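Local structure of peroxisomal membrane protein LPX1 (Saccharomyces cerevisiae, 2Y6U) at residues W68-P73 / L332-I337; L167-V172 / H323-E328; H289-R294 / L315-G320. The protein hydrolyses ester bonds in lipids as a peroxisomal alpha/beta hydrolase with acyl esterase, lipase and phospholipase A activity. All blocks are in the same frame, centred on the assembly; numbering follows the deposited sequence.

Contact 1: residues W68-P73 / L332-I337; sequences WEYYLP and LVIERI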
ATOM      1  N   TRP A  68     -14.204  15.279 -15.344  1.00 28.12           N
ATOM      2  CA  TRP A  68     -13.970  14.270 -16.345  1.00 28.82           C
ATOM      3  C   TRP A  68     -15.211  13.805 -17.075  1.00 28.83           C
ATOM      4  O   TRP A  68     -15.122  13.068 -18.089  1.00 28.89           O
ATOM      5  CB  TRP A  68     -13.268  13.079 -15.728  1.00 26.35           C
ATOM      6  CG  TRP A  68     -12.092  13.380 -14.905  1.00 27.87           C
ATOM      7  CD1 TRP A  68     -12.004  13.273 -13.553  1.00 24.49           C
ATOM      8  CD2 TRP A  68     -10.791  13.827 -15.359  1.00 24.41           C
ATOM      9  NE1 TRP A  68     -10.738  13.571 -13.136  1.00 23.13           N
ATOM     10  CE2 TRP A  68      -9.961  13.901 -14.205  1.00 27.35           C
ATOM     11  CE3 TRP A  68     -10.260  14.147 -16.578  1.00 27.66           C
ATOM     12  CZ2 TRP A  68      -8.680  14.310 -14.262  1.00 24.62           C
ATOM     13  CZ3 TRP A  68      -8.894  14.512 -16.637  1.00 27.50           C
ATOM     14  CH2 TRP A  68      -8.151  14.591 -15.489  1.00 24.78           C
ATOM     15  N   GLU A  69     -16.403  14.251 -16.663  1.00 30.47           N
ATOM     16  CA  GLU A  69     -17.572  13.797 -17.394  1.00 31.09           C
ATOM     17  C   GLU A  69     -17.612  14.127 -18.867  1.00 31.45           C
ATOM     18  O   GLU A  69     -18.036  13.286 -19.681  1.00 31.29           O
ATOM     19  CB  GLU A  69     -18.898  14.192 -16.682  1.00 32.74           C
ATOM     20  CG  GLU A  69     -18.946  13.555 -15.311  1.00 31.71           C
ATOM     21  CD  GLU A  69     -20.291  13.948 -14.518  1.00 37.14           C
ATOM     22  OE1 GLU A  69     -21.121  14.710 -15.029  1.00 39.76           O
ATOM     23  OE2 GLU A  69     -20.396  13.556 -13.368  1.00 42.45           O
ATOM     24  N   TYR A  70     -17.181  15.326 -19.246  1.00 30.29           N
ATOM     25  CA  TYR A  70     -17.078  15.713 -20.613  1.00 31.44           C
ATOM     26  C   TYR A  70     -16.222  14.696 -21.431  1.00 31.27           C
ATOM     27  O   TYR A  70     -16.381  14.560 -22.625  1.00 32.56           O
ATOM     28  CB  TYR A  70     -16.455  17.134 -20.653  1.00 31.36           C
ATOM     29  CG  TYR A  70     -16.225  17.636 -22.019  1.00 32.15           C
ATOM     30  CD1 TYR A  70     -15.030  17.401 -22.685  1.00 33.19           C
ATOM     31  CD2 TYR A  70     -17.210  18.373 -22.669  1.00 32.43           C
ATOM     32  CE1 TYR A  70     -14.811  17.875 -23.964  1.00 32.25           C
ATOM     33  CE2 TYR A  70     -17.011  18.921 -23.985  1.00 40.45           C
ATOM     34  CZ  TYR A  70     -15.801  18.661 -24.637  1.00 37.76           C
ATOM     35  OH  TYR A  70     -15.682  19.116 -25.900  1.00 41.48           O
ATOM     36  N   TYR A  71     -15.249  14.071 -20.774  1.00 30.54           N
ATOM     37  CA  TYR A  71     -14.363  13.148 -21.470  1.00 30.66           C
ATOM     38  C   TYR A  71     -15.024  11.836 -21.885  1.00 31.73           C
ATOM     39  O   TYR A  71     -14.630  11.205 -22.906  1.00 30.58           O
ATOM     40  CB  TYR A  71     -13.187  12.771 -20.573  1.00 29.36           C
ATOM     41  CG  TYR A  71     -12.134  13.876 -20.388  1.00 29.11           C
ATOM     42  CD1 TYR A  71     -12.481  15.163 -19.936  1.00 33.00           C
ATOM     43  CD2 TYR A  71     -10.765  13.602 -20.603  1.00 30.53           C
ATOM     44  CE1 TYR A  71     -11.488  16.199 -19.756  1.00 32.43           C
ATOM     45  CE2 TYR A  71      -9.809  14.579 -20.382  1.00 29.56           C
ATOM     46  CZ  TYR A  71     -10.160  15.872 -19.989  1.00 30.20           C
ATOM     47  OH  TYR A  71      -9.171  16.840 -19.796  1.00 30.62           O
ATOM     48  N   LEU A  72     -16.007  11.415 -21.093  1.00 30.70           N
ATOM     49  CA  LEU A  72     -16.553  10.053 -21.278  1.00 31.41           C
ATOM     50  C   LEU A  72     -17.024   9.699 -22.673  1.00 33.01           C
ATOM     51  O   LEU A  72     -16.658   8.664 -23.150  1.00 35.35           O
ATOM     52  CB  LEU A  72     -17.694   9.779 -20.258  1.00 30.91           C
ATOM     53  CG  LEU A  72     -17.245   9.848 -18.827  1.00 32.11           C
ATOM     54  CD1 LEU A  72     -18.520   9.839 -17.860  1.00 31.02           C
ATOM     55  CD2 LEU A  72     -16.206   8.699 -18.499  1.00 30.59           C
ATOM     56  N   PRO A  73     -17.827  10.535 -23.350  1.00 35.39           N
ATOM     57  CA  PRO A  73     -18.222  10.107 -24.678  1.00 37.97           C
ATOM     58  C   PRO A  73     -17.115  10.279 -25.726  1.00 38.87           C
ATOM     59  O   PRO A  73     -17.274   9.811 -26.827  1.00 38.01           O
ATOM     60  CB  PRO A  73     -19.457  10.965 -24.995  1.00 40.61           C
ATOM     61  CG  PRO A  73     -19.493  12.000 -23.937  1.00 38.98           C
ATOM     62  CD  PRO A  73     -18.500  11.771 -22.930  1.00 35.72           C
ATOM     63  N   LEU A 332      -8.126  18.913 -26.875  1.00 35.21           N
ATOM     64  CA  LEU A 332      -6.679  18.662 -27.105  1.00 34.29           C
ATOM     65  C   LEU A 332      -6.122  17.603 -26.176  1.00 32.03           C
ATOM     66  O   LEU A 332      -5.397  16.730 -26.624  1.00 31.92           O
ATOM     67  CB  LEU A 332      -5.847  19.946 -27.021  1.00 35.73           C
ATOM     68  CG  LEU A 332      -6.176  20.981 -28.123  1.00 39.01           C
ATOM     69  CD1 LEU A 332      -5.352  22.260 -27.933  1.00 41.31           C
ATOM     70  CD2 LEU A 332      -5.983  20.402 -29.534  1.00 42.76           C
ATOM     71  N   VAL A 333      -6.511  17.650 -24.903  1.00 30.38           N
ATOM     72  CA  VAL A 333      -6.077  16.672 -23.935  1.00 29.22           C
ATOM     73  C   VAL A 333      -6.628  15.251 -24.269  1.00 30.32           C
ATOM     74  O   VAL A 333      -5.904  14.248 -24.275  1.00 29.66           O
ATOM     75  CB  VAL A 333      -6.453  17.082 -22.519  1.00 27.69           C
ATOM     76  CG1 VAL A 333      -6.033  15.998 -21.466  1.00 24.87           C
ATOM     77  CG2 VAL A 333      -5.758  18.437 -22.112  1.00 29.44           C
ATOM     78  N   ILE A 334      -7.881  15.204 -24.670  1.00 31.66           N
ATOM     79  CA  ILE A 334      -8.493  13.945 -25.018  1.00 32.08           C
ATOM     80  C   ILE A 334      -7.821  13.303 -26.231  1.00 33.08           C
ATOM     81  O   ILE A 334      -7.561  12.069 -26.273  1.00 30.45           O
ATOM     82  CB  ILE A 334      -9.974  14.157 -25.246  1.00 32.32           C
ATOM     83  CG1 ILE A 334     -10.667  14.435 -23.922  1.00 30.68           C
ATOM     84  CG2 ILE A 334     -10.634  12.965 -25.993  1.00 33.55           C
ATOM     85  CD1 ILE A 334     -12.085  15.116 -24.088  1.00 34.17           C
ATOM     86  N   GLU A 335      -7.473  14.150 -27.197  1.00 34.32           N
ATOM     87  CA  GLU A 335      -6.812  13.632 -28.398  1.00 35.29           C
ATOM     88  C   GLU A 335      -5.518  13.007 -28.046  1.00 33.05           C
ATOM     89  O   GLU A 335      -5.222  11.940 -28.562  1.00 34.66           O
ATOM     90  CB  GLU A 335      -6.627  14.683 -29.487  1.00 37.30           C
ATOM     91  CG  GLU A 335      -5.919  14.134 -30.681  1.00 44.79           C
ATOM     92  CD  GLU A 335      -4.340  14.109 -30.551  1.00 51.71           C
ATOM     93  OE1 GLU A 335      -3.746  14.866 -29.716  1.00 53.65           O
ATOM     94  OE2 GLU A 335      -3.692  13.343 -31.322  1.00 52.91           O
ATOM     95  N   ARG A 336      -4.792  13.586 -27.083  1.00 31.60           N
ATOM     96  CA  ARG A 336      -3.602  12.940 -26.600  1.00 31.85           C
ATOM     97  C   ARG A 336      -3.813  11.652 -25.830  1.00 29.75           C
ATOM     98  O   ARG A 336      -3.109  10.683 -26.044  1.00 32.09           O
ATOM     99  CB  ARG A 336      -2.728  13.871 -25.746  1.00 30.58           C
ATOM    100  CG  ARG A 336      -2.262  15.093 -26.448  1.00 34.14           C
ATOM    101  CD  ARG A 336      -0.991  14.782 -27.265  1.00 39.68           C
ATOM    102  NE  ARG A 336      -1.285  14.237 -28.553  1.00 36.88           N
ATOM    103  CZ  ARG A 336      -0.449  13.505 -29.293  1.00 42.42           C
ATOM    104  NH1 ARG A 336       0.864  13.208 -28.949  1.00 39.69           N
ATOM    105  NH2 ARG A 336      -0.927  13.104 -30.447  1.00 42.08           N
ATOM    106  N   ILE A 337      -4.733  11.666 -24.913  1.00 29.45           N
ATOM    107  CA  ILE A 337      -5.010  10.499 -24.121  1.00 27.72           C
ATOM    108  C   ILE A 337      -5.401   9.329 -25.094  1.00 29.42           C
ATOM    109  O   ILE A 337      -4.851   8.202 -25.009  1.00 29.11           O
ATOM    110  CB  ILE A 337      -6.171  10.760 -23.180  1.00 26.79           C
ATOM    111  CG1 ILE A 337      -5.795  11.753 -22.056  1.00 27.77           C
ATOM    112  CG2 ILE A 337      -6.752   9.415 -22.670  1.00 26.11           C
ATOM    113  CD1 ILE A 337      -6.942  12.212 -21.120  1.00 27.39           C
TER
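The phenol oxygen of Tyr-71 is hydrogen-bonded to the backbone carbonyl of Asn-326, and that same oxygen rests on a methyl of the facing helix, with Tyr-71 OH 3.7 Å from Val-333 CG1. A tyrosine suits this buried place because its ring packs among apolar side chains while its hydroxyl still finds a backbone partner. Ile-334 covers one face of the ring: its CG1 lies 3.8 Å from the ring centroid, 27° off the normal, in a CH-pi contact displaced toward the rim, and it approaches Tyr-71 CD2 to 3.4 Å. On the opposite face the indole of Trp-68 presents its edge, with Trp-68 CE3 over the middle of the phenol, so the two neighbours limit the ring's rotation about chi2. At its rim, Tyr-71 CE2 meets Ile-337 CD1 at 3.8 Å. With CG1 beside the backbone N and anti to the carbonyl carbon (chi1 -71°), and chi2 near trans (161°), the Ile-334 chain extends far enough for CD1 to meet the edge of a second ring as well, 3.9 Å from Tyr-70 CE1; the hydroxyl of Tyr-70 is hydrogen-bonded to Asp-331. Segment 68-73, in the loop between strands 51-58 and 84-92, thus packs on helix 330-347, while Val-333 and Ile-337 also reach strand 164-168, and Trp-68 lies against Leu-91 of strand 84-92 and Ile-168.

Contact 2: residues L167-V172 / H323-E328; sequences LIEPVV and HLVNVE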
ATOM      1  N   LEU A 167      -0.183  11.735 -16.829  1.00 23.66           N
ATOM      2  CA  LEU A 167      -0.119  12.778 -15.847  1.00 23.51           C
ATOM      3  C   LEU A 167      -0.325  14.102 -16.530  1.00 24.85           C
ATOM      4  O   LEU A 167       0.471  14.489 -17.414  1.00 25.79           O
ATOM      5  CB  LEU A 167       1.281  12.723 -15.183  1.00 23.07           C
ATOM      6  CG  LEU A 167       1.830  11.377 -14.746  1.00 22.36           C
ATOM      7  CD1 LEU A 167       3.246  11.557 -14.149  1.00 22.33           C
ATOM      8  CD2 LEU A 167       0.915  10.679 -13.738  1.00 21.11           C
ATOM      9  N   ILE A 168      -1.359  14.845 -16.141  1.00 23.62           N
ATOM     10  CA  ILE A 168      -1.643  16.114 -16.783  1.00 24.92           C
ATOM     11  C   ILE A 168      -1.247  17.153 -15.734  1.00 25.21           C
ATOM     12  O   ILE A 168      -1.866  17.263 -14.672  1.00 25.19           O
ATOM     13  CB  ILE A 168      -3.095  16.257 -17.154  1.00 24.42           C
ATOM     14  CG1 ILE A 168      -3.581  15.087 -18.072  1.00 27.82           C
ATOM     15  CG2 ILE A 168      -3.331  17.682 -17.823  1.00 24.62           C
ATOM     16  CD1 ILE A 168      -5.145  14.915 -18.040  1.00 26.54           C
ATOM     17  N   GLU A 169      -0.239  17.940 -16.009  1.00 25.77           N
ATOM     18  CA  GLU A 169       0.223  18.943 -15.075  1.00 25.50           C
ATOM     19  C   GLU A 169       0.385  18.470 -13.636  1.00 25.09           C
ATOM     20  O   GLU A 169      -0.180  19.071 -12.672  1.00 24.95           O
ATOM     21  CB  GLU A 169      -0.743  20.119 -15.101  1.00 27.79           C
ATOM     22  CG  GLU A 169      -0.650  20.961 -16.336  1.00 28.63           C
ATOM     23  CD  GLU A 169       0.612  21.950 -16.286  1.00 34.82           C
ATOM     24  OE1 GLU A 169       0.845  22.535 -15.232  1.00 32.88           O
ATOM     25  OE2 GLU A 169       1.272  22.168 -17.307  1.00 32.14           O
ATOM     26  N   PRO A 170       1.083  17.336 -13.446  1.00 23.44           N
ATOM     27  CA  PRO A 170       1.258  16.820 -12.132  1.00 23.21           C
ATOM     28  C   PRO A 170       2.002  17.858 -11.250  1.00 24.71           C
ATOM     29  O   PRO A 170       2.925  18.526 -11.721  1.00 26.64           O
ATOM     30  CB  PRO A 170       2.121  15.572 -12.325  1.00 22.27           C
ATOM     31  CG  PRO A 170       2.865  15.837 -13.561  1.00 22.75           C
ATOM     32  CD  PRO A 170       1.891  16.643 -14.438  1.00 25.97           C
ATOM     33  N   VAL A 171       1.651  17.850  -9.941  1.00 23.48           N
ATOM     34  CA  VAL A 171       2.313  18.671  -8.941  1.00 24.84           C
ATOM     35  C   VAL A 171       3.128  17.770  -7.990  1.00 23.96           C
ATOM     36  O   VAL A 171       2.529  16.985  -7.266  1.00 22.60           O
ATOM     37  CB  VAL A 171       1.263  19.458  -8.095  1.00 26.35           C
ATOM     38  CG1 VAL A 171       1.985  20.210  -6.894  1.00 28.51           C
ATOM     39  CG2 VAL A 171       0.550  20.484  -9.043  1.00 27.71           C
ATOM     40  N   VAL A 172       4.460  17.879  -8.131  1.00 25.74           N
ATOM     41  CA  VAL A 172       5.408  17.019  -7.406  1.00 26.63           C
ATOM     42  C   VAL A 172       6.404  17.842  -6.637  1.00 28.30           C
ATOM     43  O   VAL A 172       6.481  17.745  -5.400  1.00 28.21           O
ATOM     44  CB  VAL A 172       6.054  15.962  -8.293  1.00 25.40           C
ATOM     45  CG1 VAL A 172       6.999  15.126  -7.465  1.00 30.88           C
ATOM     46  CG2 VAL A 172       4.969  15.085  -8.960  1.00 25.07           C
ATOM     47  N   HIS A 323      -2.178  25.662 -16.523  1.00 32.11           N
ATOM     48  CA  HIS A 323      -2.148  24.606 -15.509  1.00 30.51           C
ATOM     49  C   HIS A 323      -3.462  23.834 -15.527  1.00 30.89           C
ATOM     50  O   HIS A 323      -3.499  22.627 -15.237  1.00 29.29           O
ATOM     51  CB  HIS A 323      -1.811  25.171 -14.140  1.00 32.43           C
ATOM     52  CG  HIS A 323      -1.785  24.144 -13.046  1.00 33.05           C
ATOM     53  ND1 HIS A 323      -0.877  23.087 -13.017  1.00 33.35           N
ATOM     54  CD2 HIS A 323      -2.592  23.972 -11.976  1.00 36.77           C
ATOM     55  CE1 HIS A 323      -1.134  22.317 -11.967  1.00 35.31           C
ATOM     56  NE2 HIS A 323      -2.159  22.834 -11.319  1.00 35.85           N
ATOM     57  N   LEU A 324      -4.535  24.509 -15.932  1.00 31.13           N
ATOM     58  CA  LEU A 324      -5.878  23.858 -15.938  1.00 32.00           C
ATOM     59  C   LEU A 324      -6.299  23.389 -17.317  1.00 30.97           C
ATOM     60  O   LEU A 324      -7.509  23.374 -17.659  1.00 31.87           O
ATOM     61  CB  LEU A 324      -6.928  24.804 -15.352  1.00 34.04           C
ATOM     62  CG  LEU A 324      -6.642  25.304 -13.947  1.00 38.25           C
ATOM     63  CD1 LEU A 324      -7.749  26.244 -13.377  1.00 39.71           C
ATOM     64  CD2 LEU A 324      -6.396  24.098 -13.021  1.00 36.98           C
ATOM     65  N   VAL A 325      -5.307  23.002 -18.111  1.00 29.60           N
ATOM     66  CA  VAL A 325      -5.513  22.584 -19.476  1.00 29.49           C
ATOM     67  C   VAL A 325      -6.545  21.447 -19.578  1.00 30.11           C
ATOM     68  O   VAL A 325      -7.264  21.387 -20.567  1.00 32.48           O
ATOM     69  CB  VAL A 325      -4.170  22.237 -20.128  1.00 30.13           C
ATOM     70  CG1 VAL A 325      -3.466  20.974 -19.500  1.00 27.31           C
ATOM     71  CG2 VAL A 325      -4.341  22.197 -21.691  1.00 32.53           C
ATOM     72  N   ASN A 326      -6.642  20.584 -18.550  1.00 29.16           N
ATOM     73  CA  ASN A 326      -7.625  19.484 -18.569  1.00 28.77           C
ATOM     74  C   ASN A 326      -9.046  19.998 -18.649  1.00 30.09           C
ATOM     75  O   ASN A 326      -9.868  19.311 -19.271  1.00 29.92           O
ATOM     76  CB  ASN A 326      -7.537  18.521 -17.383  1.00 27.50           C
ATOM     77  CG  ASN A 326      -7.754  19.191 -16.056  1.00 25.90           C
ATOM     78  OD1 ASN A 326      -7.284  20.306 -15.863  1.00 28.77           O
ATOM     79  ND2 ASN A 326      -8.494  18.523 -15.155  1.00 25.76           N
ATOM     80  N   VAL A 327      -9.351  21.134 -18.020  1.00 29.22           N
ATOM     81  CA  VAL A 327     -10.712  21.692 -18.101  1.00 31.64           C
ATOM     82  C   VAL A 327     -10.854  22.803 -19.144  1.00 33.92           C
ATOM     83  O   VAL A 327     -11.947  23.046 -19.585  1.00 33.04           O
ATOM     84  CB  VAL A 327     -11.258  22.132 -16.737  1.00 33.36           C
ATOM     85  CG1 VAL A 327     -11.229  20.885 -15.754  1.00 32.22           C
ATOM     86  CG2 VAL A 327     -10.490  23.297 -16.116  1.00 32.35           C
ATOM     87  N   GLU A 328      -9.756  23.457 -19.518  1.00 32.09           N
ATOM     88  CA  GLU A 328      -9.834  24.565 -20.470  1.00 34.46           C
ATOM     89  C   GLU A 328      -9.653  24.185 -21.907  1.00 35.07           C
ATOM     90  O   GLU A 328     -10.193  24.851 -22.776  1.00 37.67           O
ATOM     91  CB  GLU A 328      -8.814  25.639 -20.110  1.00 34.87           C
ATOM     92  CG  GLU A 328      -9.014  26.139 -18.706  1.00 34.96           C
ATOM     93  CD  GLU A 328      -7.998  27.210 -18.268  1.00 38.83           C
ATOM     94  OE1 GLU A 328      -6.942  27.361 -18.930  1.00 38.01           O
ATOM     95  OE2 GLU A 328      -8.251  27.879 -17.247  1.00 37.62           O
TER
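The imidazole of His-323 receives the carboxylate of Glu-169 at its edge, near the ring plane, and is stacked with the indole of Trp-297; the ring of His-144 also meets it. Val-171 CG2 comes obliquely to within 3.8 Å of His-323 CE1. The hydrogen bond from His-323 ND1 to Glu-169 OE1 is 2.9 Å long and nearly straight (165°). It reaches the oxygen on its anti side, with carboxylate and ring planes 84° apart. Glutamate is long enough to fold back at chi2 (-78°), which carries its carboxylate to the ring; OE1 also bonds Ser-295 OG, and OE2 bonds Gly-292 N. The pair is consistent with the acid-histidine couple of alpha/beta hydrolases, since His-323 also touches the GxSxG pattern around Ser-145, probably the nucleophile elbow. Beyond the polar pair, beta-branched side chains pack together, Ile-168 CG2 lying 3.7 Å from Val-325 CG1. Glu-169 follows directly on strand 164-168, between strands 137-144 and 286-292 in the sheet, while His-323 precedes the short helix 325-328, whose Asn-326 side chain packs on His-144 of strand 137-144.

Contact 3: residues H289-R294 / L315-G320; sequences HIVGAR and LDVIPG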
ATOM      1  N   HIS A 289       3.387  12.623 -19.883  1.00 24.94           N
ATOM      2  CA  HIS A 289       3.345  13.817 -19.101  1.00 25.23           C
ATOM      3  C   HIS A 289       2.825  14.876 -20.026  1.00 25.57           C
ATOM      4  O   HIS A 289       3.427  15.168 -21.049  1.00 26.66           O
ATOM      5  CB  HIS A 289       4.757  14.095 -18.644  1.00 25.03           C
ATOM      6  CG  HIS A 289       4.903  15.256 -17.722  1.00 25.37           C
ATOM      7  ND1 HIS A 289       6.149  15.714 -17.341  1.00 23.00           N
ATOM      8  CD2 HIS A 289       3.986  16.057 -17.108  1.00 24.96           C
ATOM      9  CE1 HIS A 289       5.990  16.730 -16.527  1.00 28.67           C
ATOM     10  NE2 HIS A 289       4.695  16.944 -16.340  1.00 26.02           N
ATOM     11  N   ILE A 290       1.625  15.373 -19.748  1.00 25.94           N
ATOM     12  CA  ILE A 290       0.973  16.346 -20.574  1.00 25.05           C
ATOM     13  C   ILE A 290       1.058  17.652 -19.817  1.00 26.97           C
ATOM     14  O   ILE A 290       0.647  17.760 -18.647  1.00 26.38           O
ATOM     15  CB  ILE A 290      -0.476  15.994 -20.856  1.00 27.02           C
ATOM     16  CG1 ILE A 290      -0.569  14.634 -21.568  1.00 28.01           C
ATOM     17  CG2 ILE A 290      -1.199  17.156 -21.720  1.00 25.80           C
ATOM     18  CD1 ILE A 290      -1.966  14.092 -21.871  1.00 25.37           C
ATOM     19  N   VAL A 291       1.631  18.652 -20.463  1.00 27.29           N
ATOM     20  CA  VAL A 291       1.773  19.968 -19.835  1.00 27.97           C
ATOM     21  C   VAL A 291       1.165  21.017 -20.729  1.00 29.77           C
ATOM     22  O   VAL A 291       1.097  20.873 -21.944  1.00 31.84           O
ATOM     23  CB  VAL A 291       3.206  20.343 -19.456  1.00 29.50           C
ATOM     24  CG1 VAL A 291       3.926  19.239 -18.590  1.00 24.69           C
ATOM     25  CG2 VAL A 291       4.032  20.661 -20.715  1.00 30.07           C
ATOM     26  N   GLY A 292       0.681  22.085 -20.115  1.00 31.69           N
ATOM     27  CA  GLY A 292       0.257  23.278 -20.807  1.00 32.66           C
ATOM     28  C   GLY A 292       1.486  24.178 -21.142  1.00 34.46           C
ATOM     29  O   GLY A 292       2.280  24.471 -20.274  1.00 31.04           O
ATOM     30  N   ALA A 293       1.621  24.639 -22.405  1.00 35.29           N
ATOM     31  CA  ALA A 293       2.775  25.451 -22.779  1.00 38.85           C
ATOM     32  C   ALA A 293       2.804  26.750 -21.993  1.00 42.08           C
ATOM     33  O   ALA A 293       3.841  27.263 -21.748  1.00 45.91           O
ATOM     34  CB  ALA A 293       2.741  25.858 -24.354  1.00 41.08           C
ATOM     35  N   ARG A 294       1.666  27.334 -21.659  1.00 43.60           N
ATOM     36  CA  ARG A 294       1.708  28.579 -20.953  1.00 46.30           C
ATOM     37  C   ARG A 294       1.726  28.375 -19.435  1.00 45.11           C
ATOM     38  O   ARG A 294       1.585  29.349 -18.693  1.00 47.30           O
ATOM     39  CB  ARG A 294       0.557  29.469 -21.381  1.00 48.88           C
ATOM     40  CG  ARG A 294       0.822  30.171 -22.682  1.00 56.08           C
ATOM     41  CD  ARG A 294      -0.388  30.938 -23.190  1.00 64.18           C
ATOM     42  NE  ARG A 294      -0.447  32.401 -22.946  1.00 77.20           N
ATOM     43  CZ  ARG A 294       0.526  33.321 -23.132  1.00 81.51           C
ATOM     44  NH1 ARG A 294       1.770  33.000 -23.474  1.00 83.65           N
ATOM     45  NH2 ARG A 294       0.261  34.609 -22.897  1.00 86.79           N
ATOM     46  N   LEU A 315       6.777  13.381 -23.104  1.00 27.12           N
ATOM     47  CA  LEU A 315       6.166  14.672 -22.834  1.00 26.89           C
ATOM     48  C   LEU A 315       5.288  15.074 -24.033  1.00 29.15           C
ATOM     49  O   LEU A 315       5.709  14.959 -25.220  1.00 29.11           O
ATOM     50  CB  LEU A 315       7.249  15.790 -22.636  1.00 28.15           C
ATOM     51  CG  LEU A 315       6.666  17.191 -22.267  1.00 28.33           C
ATOM     52  CD1 LEU A 315       6.168  17.240 -20.771  1.00 25.76           C
ATOM     53  CD2 LEU A 315       7.687  18.258 -22.693  1.00 28.35           C
ATOM     54  N   ASP A 316       4.066  15.591 -23.748  1.00 28.62           N
ATOM     55  CA  ASP A 316       3.261  16.285 -24.758  1.00 32.02           C
ATOM     56  C   ASP A 316       2.963  17.678 -24.262  1.00 32.27           C
ATOM     57  O   ASP A 316       2.570  17.846 -23.121  1.00 30.51           O
ATOM     58  CB  ASP A 316       1.868  15.719 -24.940  1.00 34.11           C
ATOM     59  CG  ASP A 316       1.841  14.565 -25.753  1.00 38.60           C
ATOM     60  OD1 ASP A 316       2.377  14.607 -26.915  1.00 38.83           O
ATOM     61  OD2 ASP A 316       1.390  13.557 -25.179  1.00 41.31           O
ATOM     62  N   VAL A 317       3.180  18.655 -25.088  1.00 31.28           N
ATOM     63  CA  VAL A 317       2.991  20.068 -24.683  1.00 32.71           C
ATOM     64  C   VAL A 317       1.722  20.533 -25.432  1.00 32.25           C
ATOM     65  O   VAL A 317       1.645  20.403 -26.656  1.00 32.57           O
ATOM     66  CB  VAL A 317       4.212  20.903 -25.045  1.00 36.40           C
ATOM     67  CG1 VAL A 317       4.015  22.392 -24.816  1.00 37.55           C
ATOM     68  CG2 VAL A 317       5.480  20.452 -24.220  1.00 35.04           C
ATOM     69  N   ILE A 318       0.760  21.044 -24.704  1.00 30.54           N
ATOM     70  CA  ILE A 318      -0.457  21.518 -25.274  1.00 31.94           C
ATOM     71  C   ILE A 318      -0.283  22.953 -25.578  1.00 34.85           C
ATOM     72  O   ILE A 318      -0.131  23.765 -24.668  1.00 35.15           O
ATOM     73  CB  ILE A 318      -1.703  21.293 -24.305  1.00 29.01           C
ATOM     74  CG1 ILE A 318      -1.876  19.850 -23.826  1.00 29.53           C
ATOM     75  CG2 ILE A 318      -3.015  21.787 -25.014  1.00 29.82           C
ATOM     76  CD1 ILE A 318      -2.008  18.822 -24.950  1.00 32.88           C
ATOM     77  N   PRO A 319      -0.320  23.331 -26.901  1.00 39.71           N
ATOM     78  CA  PRO A 319      -0.058  24.697 -27.208  1.00 42.66           C
ATOM     79  C   PRO A 319      -1.150  25.556 -26.597  1.00 42.18           C
ATOM     80  O   PRO A 319      -2.267  25.165 -26.601  1.00 40.07           O
ATOM     81  CB  PRO A 319      -0.095  24.764 -28.783  1.00 46.16           C
ATOM     82  CG  PRO A 319      -0.769  23.558 -29.195  1.00 45.63           C
ATOM     83  CD  PRO A 319      -0.734  22.548 -28.079  1.00 39.63           C
ATOM     84  N   GLY A 320      -0.758  26.686 -26.005  1.00 44.20           N
ATOM     85  CA  GLY A 320      -1.656  27.626 -25.306  1.00 44.39           C
ATOM     86  C   GLY A 320      -2.167  27.246 -23.933  1.00 43.33           C
ATOM     87  O   GLY A 320      -2.973  28.015 -23.301  1.00 44.12           O
TER
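Backbone hydrogen bonds join strands 289-292 and 315-318 as a parallel pair. Val-291 straddles Val-317: its N donates to Asp-316 O at 2.9 Å, and its O accepts from Ile-318 N at 2.8 Å. Asp-316 N to His-289 O extends the ladder at one end; at the other, Ala-293 N to Ile-318 O carries it one residue past the strand end, with the donor tilted 30° from the carbonyl plane. CH-pi and apolar contacts divide between the faces. On one, Leu-315 lies alongside His-289 and sets CD1 over the imidazole face in a CH-pi contact, 4.0 Å from the centroid, while the ring nitrogen ND1 is hydrogen-bonded to Tyr-313 OH. The same methyl touches Val-291 CG1 at 3.7 Å, and Val-291 CG2 meets Val-317 CG2 at 3.8 Å; beta-branched valines suit the extended backbone here. On the face covered by helix 330-347, Ile-290 CG2 presses closely on Ile-318 CG1, at 3.5 Å. On this Ile-290 face, Asp-316 bonds His-340 through OD2, and through OD1 forms a salt bridge with Arg-336 and bonds His-314, so a buried carboxylate is well supplied with donors. Past the strands, Ala-293 CB rests on Val-317 CG1 at 3.7 Å. Helix 300-309 connects the two strands and packs on His-289 and Leu-315, a beta-alpha-beta crossover that completes the edge of the alpha/beta hydrolase sheet.

Contacts 1 and 2 are wholly buried, whereas contact 3 forms the outer edge of the sheet and is partly exposed. Their chemistry follows: contact 1 is aromatic-aliphatic packing without a hydrogen bond between its segments, contact 2 centres on one side-chain hydrogen bond, and contact 3 rests on a backbone ladder. Contacts 2 and 3 share the sheet, since strand 164-168 pairs with strand 286-292 through Leu-167 O to Ile-290 N and Glu-169 N to Ile-290 O. Helix 330-347 belongs to contact 1 but faces both of the others: Leu-332 packs on Ile-318 of contact 3, and Val-333 on the backbone carbonyl of Val-325 in contact 2.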